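Local coordinates for protein minor fimbrium subunit Mfa5 (Porphyromonas gingivalis ATCC 33277, PDB 6TO1) that serves as an accessory subunit of the minor fimbriae, surface pili that mediate biofilm formation and adhesion to host cells and other oral bacteria, at residues 329-333 and 334-338; 472-475 and 476-479. One frame throughout, in Å; residues are numbered along the deposited sequence.

Interaction 1. Residues 329-333 and 334-338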
ATOM      1  N   PRO A 329     -41.887 -34.389  23.961  1.00 20.88           N
ATOM      2  CA  PRO A 329     -42.773 -35.116  24.894  1.00 26.02           C
ATOM      3  C   PRO A 329     -42.044 -36.019  25.871  1.00 23.43           C
ATOM      4  O   PRO A 329     -42.670 -36.526  26.818  1.00 20.58           O
ATOM      5  CB  PRO A 329     -43.676 -35.926  23.954  1.00 23.47           C
ATOM      6  CG  PRO A 329     -42.815 -36.173  22.737  1.00 26.45           C
ATOM      7  CD  PRO A 329     -42.049 -34.856  22.565  1.00 23.51           C
ATOM      8  N   ARG A 330     -40.746 -36.229  25.707  1.00 25.68           N
ATOM      9  CA  ARG A 330     -40.034 -37.085  26.641  1.00 25.22           C
ATOM     10  C   ARG A 330     -39.732 -36.397  27.959  1.00 26.04           C
ATOM     11  O   ARG A 330     -39.258 -37.061  28.883  1.00 25.25           O
ATOM     12  CB  ARG A 330     -38.725 -37.586  26.027  1.00 22.77           C
ATOM     13  CG  ARG A 330     -38.974 -38.520  24.871  1.00 25.32           C
ATOM     14  CD  ARG A 330     -37.704 -38.905  24.203  1.00 30.56           C
ATOM     15  NE  ARG A 330     -37.238 -37.818  23.346  1.00 26.37           N
ATOM     16  CZ  ARG A 330     -36.166 -37.900  22.575  1.00 28.51           C
ATOM     17  NH1 ARG A 330     -35.443 -39.007  22.559  1.00 24.80           N
ATOM     18  NH2 ARG A 330     -35.833 -36.875  21.820  1.00 21.60           N
ATOM     19  N   PHE A 331     -40.000 -35.100  28.075  1.00 23.35           N
ATOM     20  CA  PHE A 331     -39.737 -34.381  29.302  1.00 21.76           C
ATOM     21  C   PHE A 331     -41.048 -33.925  29.916  1.00 20.40           C
ATOM     22  O   PHE A 331     -42.025 -33.683  29.204  1.00 21.49           O
ATOM     23  CB  PHE A 331     -38.823 -33.167  29.087  1.00 21.09           C
ATOM     24  CG  PHE A 331     -37.447 -33.546  28.628  1.00 22.78           C
ATOM     25  CD1 PHE A 331     -36.777 -34.625  29.194  1.00 28.07           C
ATOM     26  CD2 PHE A 331     -36.816 -32.830  27.634  1.00 28.14           C
ATOM     27  CE1 PHE A 331     -35.509 -34.988  28.756  1.00 32.81           C
ATOM     28  CE2 PHE A 331     -35.536 -33.196  27.186  1.00 27.16           C
ATOM     29  CZ  PHE A 331     -34.890 -34.252  27.741  1.00 25.14           C
ATOM     30  N   PRO A 332     -41.103 -33.797  31.205  1.00 22.66           N
ATOM     31  CA  PRO A 332     -42.400 -33.551  31.848  1.00 27.36           C
ATOM     32  C   PRO A 332     -42.738 -32.085  32.045  1.00 26.98           C
ATOM     33  O   PRO A 332     -42.028 -31.190  31.577  1.00 22.98           O
ATOM     34  CB  PRO A 332     -42.233 -34.251  33.201  1.00 27.96           C
ATOM     35  CG  PRO A 332     -40.793 -33.950  33.548  1.00 32.21           C
ATOM     36  CD  PRO A 332     -40.028 -33.998  32.197  1.00 25.95           C
ATOM     37  N   HIS A 333     -43.844 -31.844  32.747  1.00 24.77           N
ATOM     38  CA  HIS A 333     -44.180 -30.542  33.336  1.00 20.50           C
ATOM     39  C   HIS A 333     -42.921 -29.895  33.895  1.00 20.63           C
ATOM     40  O   HIS A 333     -42.143 -30.561  34.585  1.00 26.01           O
ATOM     41  CB  HIS A 333     -45.258 -30.778  34.399  1.00 21.97           C
ATOM     42  CG  HIS A 333     -45.797 -29.529  35.010  1.00 19.81           C
ATOM     43  ND1 HIS A 333     -45.063 -28.748  35.875  1.00 21.47           N
ATOM     44  CD2 HIS A 333     -46.993 -28.917  34.868  1.00 25.70           C
ATOM     45  CE1 HIS A 333     -45.788 -27.710  36.248  1.00 24.02           C
ATOM     46  NE2 HIS A 333     -46.964 -27.788  35.648  1.00 24.02           N
ATOM     47  N   PRO A 334     -42.665 -28.595  33.636  1.00 19.03           N
ATOM     48  CA  PRO A 334     -43.564 -27.610  33.032  1.00 19.17           C
ATOM     49  C   PRO A 334     -43.527 -27.486  31.528  1.00 18.92           C
ATOM     50  O   PRO A 334     -44.080 -26.515  31.003  1.00 20.71           O
ATOM     51  CB  PRO A 334     -43.083 -26.284  33.662  1.00 25.32           C
ATOM     52  CG  PRO A 334     -41.597 -26.504  33.805  1.00 23.33           C
ATOM     53  CD  PRO A 334     -41.458 -27.967  34.210  1.00 22.55           C
ATOM     54  N   TYR A 335     -42.887 -28.464  30.880  1.00 17.33           N
ATOM     55  CA  TYR A 335     -42.894 -28.708  29.445  1.00 21.97           C
ATOM     56  C   TYR A 335     -41.724 -27.986  28.781  1.00 20.38           C
ATOM     57  O   TYR A 335     -41.301 -26.889  29.201  1.00 18.34           O
ATOM     58  CB  TYR A 335     -44.224 -28.352  28.796  1.00 17.66           C
ATOM     59  CG  TYR A 335     -45.379 -29.013  29.486  1.00 24.01           C
ATOM     60  CD1 TYR A 335     -45.357 -30.376  29.775  1.00 23.61           C
ATOM     61  CD2 TYR A 335     -46.480 -28.275  29.884  1.00 23.50           C
ATOM     62  CE1 TYR A 335     -46.417 -30.980  30.449  1.00 27.49           C
ATOM     63  CE2 TYR A 335     -47.538 -28.875  30.569  1.00 21.60           C
ATOM     64  CZ  TYR A 335     -47.492 -30.218  30.845  1.00 29.01           C
ATOM     65  OH  TYR A 335     -48.568 -30.801  31.514  1.00 27.52           O
ATOM     66  N   TYR A 336     -41.145 -28.699  27.805  1.00 19.23           N
ATOM     67  CA  TYR A 336     -39.873 -28.379  27.168  1.00 18.72           C
ATOM     68  C   TYR A 336     -40.073 -28.347  25.660  1.00 22.21           C
ATOM     69  O   TYR A 336     -40.741 -29.224  25.104  1.00 18.82           O
ATOM     70  CB  TYR A 336     -38.799 -29.423  27.518  1.00 18.59           C
ATOM     71  CG  TYR A 336     -38.491 -29.430  28.975  1.00 20.75           C
ATOM     72  CD1 TYR A 336     -37.319 -28.876  29.446  1.00 22.90           C
ATOM     73  CD2 TYR A 336     -39.403 -29.940  29.901  1.00 21.36           C
ATOM     74  CE1 TYR A 336     -37.035 -28.842  30.800  1.00 28.01           C
ATOM     75  CE2 TYR A 336     -39.130 -29.898  31.253  1.00 21.88           C
ATOM     76  CZ  TYR A 336     -37.957 -29.362  31.692  1.00 26.75           C
ATOM     77  OH  TYR A 336     -37.678 -29.333  33.034  1.00 27.55           O
ATOM     78  N   TYR A 337     -39.472 -27.349  24.997  1.00 17.99           N
ATOM     79  CA  TYR A 337     -39.717 -27.107  23.581  1.00 18.49           C
ATOM     80  C   TYR A 337     -38.412 -26.743  22.904  1.00 15.84           C
ATOM     81  O   TYR A 337     -37.695 -25.865  23.398  1.00 17.96           O
ATOM     82  CB  TYR A 337     -40.714 -25.959  23.354  1.00 20.12           C
ATOM     83  CG  TYR A 337     -42.021 -26.194  24.045  1.00 20.85           C
ATOM     84  CD1 TYR A 337     -43.081 -26.782  23.372  1.00 19.25           C
ATOM     85  CD2 TYR A 337     -42.165 -25.896  25.380  1.00 18.81           C
ATOM     86  CE1 TYR A 337     -44.267 -27.047  24.009  1.00 20.87           C
ATOM     87  CE2 TYR A 337     -43.349 -26.158  26.031  1.00 19.44           C
ATOM     88  CZ  TYR A 337     -44.388 -26.732  25.336  1.00 16.85           C
ATOM     89  OH  TYR A 337     -45.568 -26.988  26.025  1.00 20.41           O
ATOM     90  N   TYR A 338     -38.105 -27.407  21.785  1.00 16.71           N
ATOM     91  CA  TYR A 338     -37.028 -26.925  20.928  1.00 14.87           C
ATOM     92  C   TYR A 338     -37.443 -25.576  20.344  1.00 14.45           C
ATOM     93  O   TYR A 338     -38.619 -25.335  20.050  1.00 16.57           O
ATOM     94  CB  TYR A 338     -36.710 -27.944  19.831  1.00 16.34           C
ATOM     95  CG  TYR A 338     -36.250 -29.288  20.394  1.00 15.54           C
ATOM     96  CD1 TYR A 338     -34.928 -29.501  20.777  1.00 17.76           C
ATOM     97  CD2 TYR A 338     -37.158 -30.336  20.559  1.00 21.79           C
ATOM     98  CE1 TYR A 338     -34.527 -30.714  21.320  1.00 17.26           C
ATOM     99  CE2 TYR A 338     -36.757 -31.562  21.058  1.00 16.21           C
ATOM    100  CZ  TYR A 338     -35.459 -31.733  21.468  1.00 18.80           C
ATOM    101  OH  TYR A 338     -35.058 -32.946  21.984  1.00 22.54           O
TER
HETATM  102  O   HOH W   1     -42.075 -31.418  27.504  1.00 21.44           O
HETATM  103  O   HOH W   2     -39.443 -30.630  34.627  1.00 37.97           O
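Phe331 and Tyr336 meet as a T-shaped pair: the edge of the phenylalanine ring is turned to the face of the tyrosine ring, with centroids 5.4 Å apart and planes at 66°. Phe331 CB presses closest, 3.4 Å from Tyr336 CD2, and the two side chains cross at about a right angle. Each ring carbon CG lies anti to its own carbonyl carbon (chi1 -64° in both); with both CB atoms pointing across the contact, this brings the rings together. At the rim of the same tyrosine ring, and in its plane, sits Pro332 O, 3.2 Å from Tyr336 CE2.

That oxygen also accepts the backbone N-H of Tyr335, at 2.9 Å from Tyr335 N, in a bent bond of 137°. The peptide between His333 and Pro334 is cis, and it reverses the chain sharply here. Around it the imidazole edge of His333 faces the ring of Tyr335 in a second T-shaped pair. Two CH-pi contacts flank the bend: Pro334 CA lies over the imidazole, 3.7 Å from the centroid of the His333 ring, while His333 CA lies over one face of the Tyr335 ring, offset toward its rim. One water joins Phe331 O to Tyr336 N; another links His333 O to the hydroxyl of Tyr336.

Just before the turn, Glu328 OE1 takes both a salt bridge from Arg330 NH2 and a hydrogen bond from Tyr338 OH. Residues 332-335 form a type VIa beta turn, with cis Pro334 at its third position, in the hairpin connection between antiparallel strands 326-327 and 336-338.

Interaction 2. Residues 472-475 and 476-479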
ATOM      1  N   TYR A 472      26.422  19.859  -8.674  1.00 25.56           N
ATOM      2  CA  TYR A 472      27.381  20.406  -9.613  1.00 20.70           C
ATOM      3  C   TYR A 472      28.628  19.536  -9.625  1.00 18.18           C
ATOM      4  O   TYR A 472      29.049  19.022  -8.584  1.00 21.39           O
ATOM      5  CB  TYR A 472      27.819  21.820  -9.218  1.00 23.08           C
ATOM      6  CG  TYR A 472      26.768  22.881  -9.295  1.00 24.55           C
ATOM      7  CD1 TYR A 472      26.099  23.139 -10.474  1.00 25.24           C
ATOM      8  CD2 TYR A 472      26.457  23.642  -8.179  1.00 30.89           C
ATOM      9  CE1 TYR A 472      25.137  24.138 -10.540  1.00 25.48           C
ATOM     10  CE2 TYR A 472      25.485  24.640  -8.239  1.00 38.65           C
ATOM     11  CZ  TYR A 472      24.840  24.879  -9.425  1.00 37.44           C
ATOM     12  OH  TYR A 472      23.875  25.860  -9.512  1.00 46.72           O
ATOM     13  N   ALA A 473      29.258  19.431 -10.789  1.00 21.55           N
ATOM     14  CA  ALA A 473      30.603  18.856 -10.858  1.00 23.99           C
ATOM     15  C   ALA A 473      31.641  19.846 -10.318  1.00 24.27           C
ATOM     16  O   ALA A 473      31.592  21.039 -10.626  1.00 23.06           O
ATOM     17  CB  ALA A 473      30.956  18.480 -12.290  1.00 25.17           C
ATOM     18  N   ASP A 474      32.569  19.338  -9.496  1.00 25.75           N
ATOM     19  CA  ASP A 474      33.704  20.094  -8.942  1.00 25.27           C
ATOM     20  C   ASP A 474      34.902  19.802  -9.847  1.00 22.31           C
ATOM     21  O   ASP A 474      35.563  18.761  -9.723  1.00 20.34           O
ATOM     22  CB  ASP A 474      33.934  19.677  -7.494  1.00 25.32           C
ATOM     23  CG  ASP A 474      35.121  20.347  -6.850  1.00 26.79           C
ATOM     24  OD1 ASP A 474      35.941  20.973  -7.544  1.00 26.32           O
ATOM     25  OD2 ASP A 474      35.227  20.221  -5.620  1.00 30.59           O
ATOM     26  N   LEU A 475      35.140  20.693 -10.816  1.00 23.11           N
ATOM     27  CA  LEU A 475      36.103  20.388 -11.872  1.00 23.79           C
ATOM     28  C   LEU A 475      37.511  20.183 -11.319  1.00 21.95           C
ATOM     29  O   LEU A 475      38.251  19.314 -11.795  1.00 21.70           O
ATOM     30  CB  LEU A 475      36.107  21.515 -12.913  1.00 24.97           C
ATOM     31  CG  LEU A 475      35.074  21.358 -14.028  1.00 27.77           C
ATOM     32  CD1 LEU A 475      33.654  21.466 -13.470  1.00 29.04           C
ATOM     33  CD2 LEU A 475      35.262  22.372 -15.162  1.00 26.91           C
ATOM     34  N   ASP A 476      37.923  21.009 -10.356  1.00 30.42           N
ATOM     35  CA  ASP A 476      39.291  20.893  -9.853  1.00 28.81           C
ATOM     36  C   ASP A 476      39.480  19.591  -9.078  1.00 29.67           C
ATOM     37  O   ASP A 476      40.535  18.956  -9.164  1.00 25.94           O
ATOM     38  CB  ASP A 476      39.634  22.077  -8.957  1.00 27.77           C
ATOM     39  CG  ASP A 476      39.816  23.384  -9.728  1.00 32.57           C
ATOM     40  OD1 ASP A 476      40.240  23.356 -10.898  1.00 35.52           O
ATOM     41  OD2 ASP A 476      39.532  24.442  -9.139  1.00 49.28           O
ATOM     42  N   TYR A 477      38.472  19.178  -8.309  1.00 23.01           N
ATOM     43  CA  TYR A 477      38.557  17.882  -7.639  1.00 23.74           C
ATOM     44  C   TYR A 477      38.682  16.748  -8.650  1.00 23.14           C
ATOM     45  O   TYR A 477      39.510  15.838  -8.489  1.00 25.66           O
ATOM     46  CB  TYR A 477      37.338  17.661  -6.738  1.00 25.66           C
ATOM     47  CG  TYR A 477      37.476  16.404  -5.922  1.00 22.08           C
ATOM     48  CD1 TYR A 477      38.003  16.441  -4.634  1.00 29.59           C
ATOM     49  CD2 TYR A 477      37.119  15.178  -6.453  1.00 25.18           C
ATOM     50  CE1 TYR A 477      38.146  15.279  -3.896  1.00 30.30           C
ATOM     51  CE2 TYR A 477      37.267  14.023  -5.737  1.00 27.86           C
ATOM     52  CZ  TYR A 477      37.766  14.077  -4.459  1.00 33.82           C
ATOM     53  OH  TYR A 477      37.901  12.906  -3.765  1.00 35.84           O
ATOM     54  N   ILE A 478      37.835  16.759  -9.685  1.00 21.00           N
ATOM     55  CA  ILE A 478      37.881  15.720 -10.707  1.00 22.03           C
ATOM     56  C   ILE A 478      39.233  15.734 -11.409  1.00 23.85           C
ATOM     57  O   ILE A 478      39.824  14.685 -11.674  1.00 20.20           O
ATOM     58  CB  ILE A 478      36.711  15.901 -11.697  1.00 21.07           C
ATOM     59  CG1 ILE A 478      35.377  15.655 -10.954  1.00 25.18           C
ATOM     60  CG2 ILE A 478      36.840  15.003 -12.872  1.00 20.36           C
ATOM     61  CD1 ILE A 478      34.184  16.088 -11.689  1.00 24.69           C
ATOM     62  N   GLN A 479      39.764  16.924 -11.686  1.00 23.01           N
ATOM     63  CA  GLN A 479      41.081  17.009 -12.304  1.00 22.87           C
ATOM     64  C   GLN A 479      42.148  16.374 -11.426  1.00 21.94           C
ATOM     65  O   GLN A 479      43.029  15.665 -11.925  1.00 25.99           O
ATOM     66  CB  GLN A 479      41.440  18.480 -12.574  1.00 25.49           C
ATOM     67  CG  GLN A 479      42.752  18.650 -13.342  1.00 26.60           C
ATOM     68  CD  GLN A 479      42.629  18.268 -14.800  1.00 28.89           C
ATOM     69  OE1 GLN A 479      41.532  18.172 -15.333  1.00 25.12           O
ATOM     70  NE2 GLN A 479      43.763  18.055 -15.457  1.00 29.82           N
TER
HETATM   71  O   HOH W   3      36.456  23.469  -9.049  1.00 33.40           O
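Asp474 reaches over the first turn of helix 475-480 and meets Tyr477 with its carboxylate. From its CB, 4.0 Å from Tyr477 CB, the side chain leaves with CG anti to the backbone N (chi1 177°), a torsion that swings the carboxylate forward over the start of the helix. Asp474 CG then lies 3.5 Å from Tyr477 CB. Beyond it the two oxygens part company. OD1 accepts the backbone N-H of Tyr477 in a nearly straight bond, Asp474 OD1 lying 3.2 Å from Tyr477 N at 170°, although the donor approaches from above the carboxylate plane, 67° out of it. The same oxygen takes a hydrogen from a water, which in turn accepts from Asp476 N, so a second amide of the first turn is served indirectly. Asp474 OD2 rests against Tyr477 CB at 3.5 Å. The amides at the helix start would probably favour a negative charge on Asp474, though the nearby Asp476 carboxylate would act the other way.

Behind this cap the main chain takes over: Ile478 N donates to Asp474 O at 3.0 Å, and Gln479 N to Leu475 O at 2.8 Å. Ile478 also lays CG1 against Asp474 O, and Ile478 CD1 extends to Ala473 CB, 4.1 Å away, joining the helix to the end of the strand. Outward, Asp476 forms a salt bridge with Lys534, and Gln479 OE1 accepts from Ala634 N, so the helix is tied to strands 530-539 and 634-643, which pair in parallel in the following sheet. Leu475 packs on Asn109 and Pro633. An aspartate accepting from the amide three residues on is the classic helix N-cap, here placed where strand 463-473 passes into helix 475-480.

How the interactions relate
The centres of interactions 1 and 2 lie about 99 Å apart, on opposite sides of the chain's centre, and their nearest atoms are about 84 Å apart. Interaction 1 comes first along the chain, at strand 336-338 of a small mixed sheet that also holds strands 252-253, 296-298 and 326-327; in sequence, this sheet is inserted between strands 227-234 and 357-362, which neighbour each other in the von Willebrand factor type A core. Interaction 2 spans the end of strand 463-473, in a different, antiparallel sheet, and the start of helix 475-480. One shapes a turn at the far end of the elongated molecule, the other a junction between successive beta-rich regions.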